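Local coordinates for protein dihydropyrimidine amidohydrolase (Dictyostelium discoideum, PDB 2FTW) that catalyses the reversible hydrolytic ring opening of 5,6-dihydrouracil and 5,6-dihydrothymine, the second step of reductive pyrimidine breakdown, using two zinc ions per subunit, at residues Gly92-Ile97 / Glu352-Ile357. Numbering follows the deposited sequence.
Sequences GGTTFI and EDRMSI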
loop_
_atom_site.group_PDB
_atom_site.type_symbol
_atom_site.label_atom_id
_atom_site.label_comp_id
_atom_site.label_asym_id
_atom_site.label_seq_id
_atom_site.Cartn_x
_atom_site.Cartn_y
_atom_site.Cartn_z
ATOM N N GLY A 92 20.390 -31.478 -10.868
ATOM C CA GLY A 92 20.110 -30.044 -10.779
ATOM C C GLY A 92 20.591 -29.331 -9.522
ATOM O O GLY A 92 20.279 -28.156 -9.330
ATOM N N GLY A 93 21.338 -30.021 -8.663
ATOM C CA GLY A 93 21.922 -29.402 -7.464
ATOM C C GLY A 93 21.117 -29.539 -6.176
ATOM O O GLY A 93 21.480 -28.954 -5.140
ATOM N N THR A 94 20.045 -30.327 -6.223
ATOM C CA THR A 94 19.140 -30.501 -5.097
ATOM C C THR A 94 19.452 -31.850 -4.460
ATOM O O THR A 94 19.426 -32.872 -5.130
ATOM C CB THR A 94 17.658 -30.374 -5.586
ATOM O OG1 THR A 94 17.421 -29.034 -6.026
ATOM C CG2 THR A 94 16.633 -30.712 -4.501
ATOM N N THR A 95 19.780 -31.828 -3.168
ATOM C CA THR A 95 20.197 -33.020 -2.443
ATOM C C THR A 95 19.261 -33.418 -1.289
ATOM O O THR A 95 19.592 -34.306 -0.514
ATOM C CB THR A 95 21.636 -32.867 -1.899
ATOM O OG1 THR A 95 21.710 -31.759 -0.991
ATOM C CG2 THR A 95 22.633 -32.670 -3.055
ATOM N N PHE A 96 18.097 -32.783 -1.204
ATOM C CA PHE A 96 17.128 -33.061 -0.153
ATOM C C PHE A 96 15.747 -32.695 -0.653
ATOM O O PHE A 96 15.537 -31.592 -1.142
ATOM C CB PHE A 96 17.438 -32.257 1.115
ATOM C CG PHE A 96 16.750 -32.775 2.343
ATOM C CD1 PHE A 96 17.259 -33.857 3.024
ATOM C CD2 PHE A 96 15.586 -32.184 2.810
ATOM C CE1 PHE A 96 16.630 -34.340 4.155
ATOM C CE2 PHE A 96 14.940 -32.663 3.947
ATOM C CZ PHE A 96 15.467 -33.745 4.621
ATOM N N ILE A 97 14.822 -33.642 -0.573
ATOM C CA ILE A 97 13.450 -33.412 -0.982
ATOM C C ILE A 97 12.554 -33.665 0.206
ATOM O O ILE A 97 12.842 -34.537 1.032
ATOM C CB ILE A 97 13.017 -34.291 -2.205
ATOM C CG1 ILE A 97 13.182 -35.788 -1.931
ATOM C CG2 ILE A 97 13.794 -33.896 -3.463
ATOM C CD1 ILE A 97 11.887 -36.515 -1.643
ATOM N N GLU A 352 14.542 -31.008 -11.222
ATOM C CA GLU A 352 15.865 -30.865 -11.833
ATOM C C GLU A 352 16.244 -29.400 -12.066
ATOM O O GLU A 352 17.362 -28.977 -11.791
ATOM C CB GLU A 352 15.950 -31.632 -13.167
ATOM C CG GLU A 352 17.387 -31.702 -13.745
ATOM C CD GLU A 352 17.514 -32.606 -14.959
ATOM O OE1 GLU A 352 16.619 -33.434 -15.225
ATOM O OE2 GLU A 352 18.547 -32.522 -15.648
ATOM N N ASP A 353 15.306 -28.620 -12.574
ATOM C CA ASP A 353 15.634 -27.297 -13.087
ATOM C C ASP A 353 15.412 -26.132 -12.121
ATOM O O ASP A 353 15.768 -24.995 -12.440
ATOM C CB ASP A 353 14.898 -27.108 -14.401
ATOM C CG ASP A 353 15.317 -28.150 -15.434
ATOM O OD1 ASP A 353 16.516 -28.179 -15.787
ATOM O OD2 ASP A 353 14.474 -28.960 -15.869
ATOM N N ARG A 354 14.876 -26.414 -10.934
ATOM C CA ARG A 354 14.550 -25.364 -9.944
ATOM C C ARG A 354 15.695 -24.392 -9.752
ATOM O O ARG A 354 15.539 -23.203 -9.931
ATOM C CB ARG A 354 14.189 -25.983 -8.584
ATOM C CG ARG A 354 13.890 -24.953 -7.479
ATOM C CD ARG A 354 13.470 -25.575 -6.162
ATOM N NE ARG A 354 14.536 -26.395 -5.612
ATOM C CZ ARG A 354 15.192 -26.186 -4.469
ATOM N NH1 ARG A 354 16.173 -27.022 -4.141
ATOM N NH2 ARG A 354 14.892 -25.176 -3.658
ATOM N N MET A 355 16.859 -24.900 -9.405
ATOM C CA MET A 355 17.970 -24.025 -9.033
ATOM C C MET A 355 18.533 -23.166 -10.160
ATOM O O MET A 355 18.897 -22.019 -9.935
ATOM C CB MET A 355 19.063 -24.848 -8.356
ATOM C CG MET A 355 18.654 -25.135 -6.924
ATOM S SD MET A 355 19.845 -26.030 -5.997
ATOM C CE MET A 355 21.193 -24.866 -5.867
ATOM N N SER A 356 18.606 -23.722 -11.364
ATOM C CA SER A 356 19.092 -22.974 -12.513
ATOM C C SER A 356 18.057 -21.942 -12.942
ATOM O O SER A 356 18.409 -20.837 -13.345
ATOM C CB SER A 356 19.442 -23.913 -13.668
ATOM O OG SER A 356 20.679 -24.561 -13.422
ATOM N N ILE A 357 16.778 -22.303 -12.842
ATOM C CA ILE A 357 15.705 -21.352 -13.097
ATOM C C ILE A 357 15.717 -20.208 -12.066
ATOM O O ILE A 357 15.510 -19.032 -12.417
ATOM C CB ILE A 357 14.314 -22.061 -13.118
ATOM C CG1 ILE A 357 14.014 -22.644 -14.496
ATOM C CG2 ILE A 357 13.191 -21.073 -12.824
ATOM C CD1 ILE A 357 15.125 -23.400 -15.127
HETATM O O HOH W 1 19.033 -26.754 -11.678
HETATM O O HOH W 2 14.348 -29.110 -6.878
HETATM O O HOH W 3 17.361 -28.280 -8.734
#
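A Schellman motif closing helix 82-91, which hands the chain over to strand 94-101 of the (beta-alpha)8-barrel, meets the start of helix 354-363 through Gly92, Thr94, Arg354 and Met355. Backbone packing is closest at Gly92, whose CA lies 3.1 Å from Glu352 O in a CA-H...O contact, so the two backbones meet directly. Gly93, with positive phi, is the C-prime residue of the motif. Its carbonyl oxygen lies 3.5 Å from the thioether sulfur, Met355 SD, while Met355 CB rests against Gly92 O.

Where the strand begins, Thr94 supplies the polar link. With OG1 beside its own backbone N (chi1 -66°), the hydroxyl accepts a hydrogen bond of 3.0 Å from Arg354 NH1, nearly straight at 162° and close to the guanidinium plane. The arginine chain runs extended as far as CD and then bends at chi3 (63°), which turns the guanidinium edge toward the threonine; Met355 CG lies over the rim of one of its faces. Two waters add to the grip on OG1: one accepts from both Thr94 OG1 and Arg354 NE, and another donates to OG1 at 2.8 Å. In this buried junction a further water donates to Gly92 O and Glu352 O and accepts from Ser356 N, tying the helix-ending turn to the first turn of the second helix. Glu352 OE1 takes a hydrogen bond from His419 N. The side chains of Arg354 and the zinc ligand His66 are about 8 Å apart, which places the junction near the metal centre but not in it.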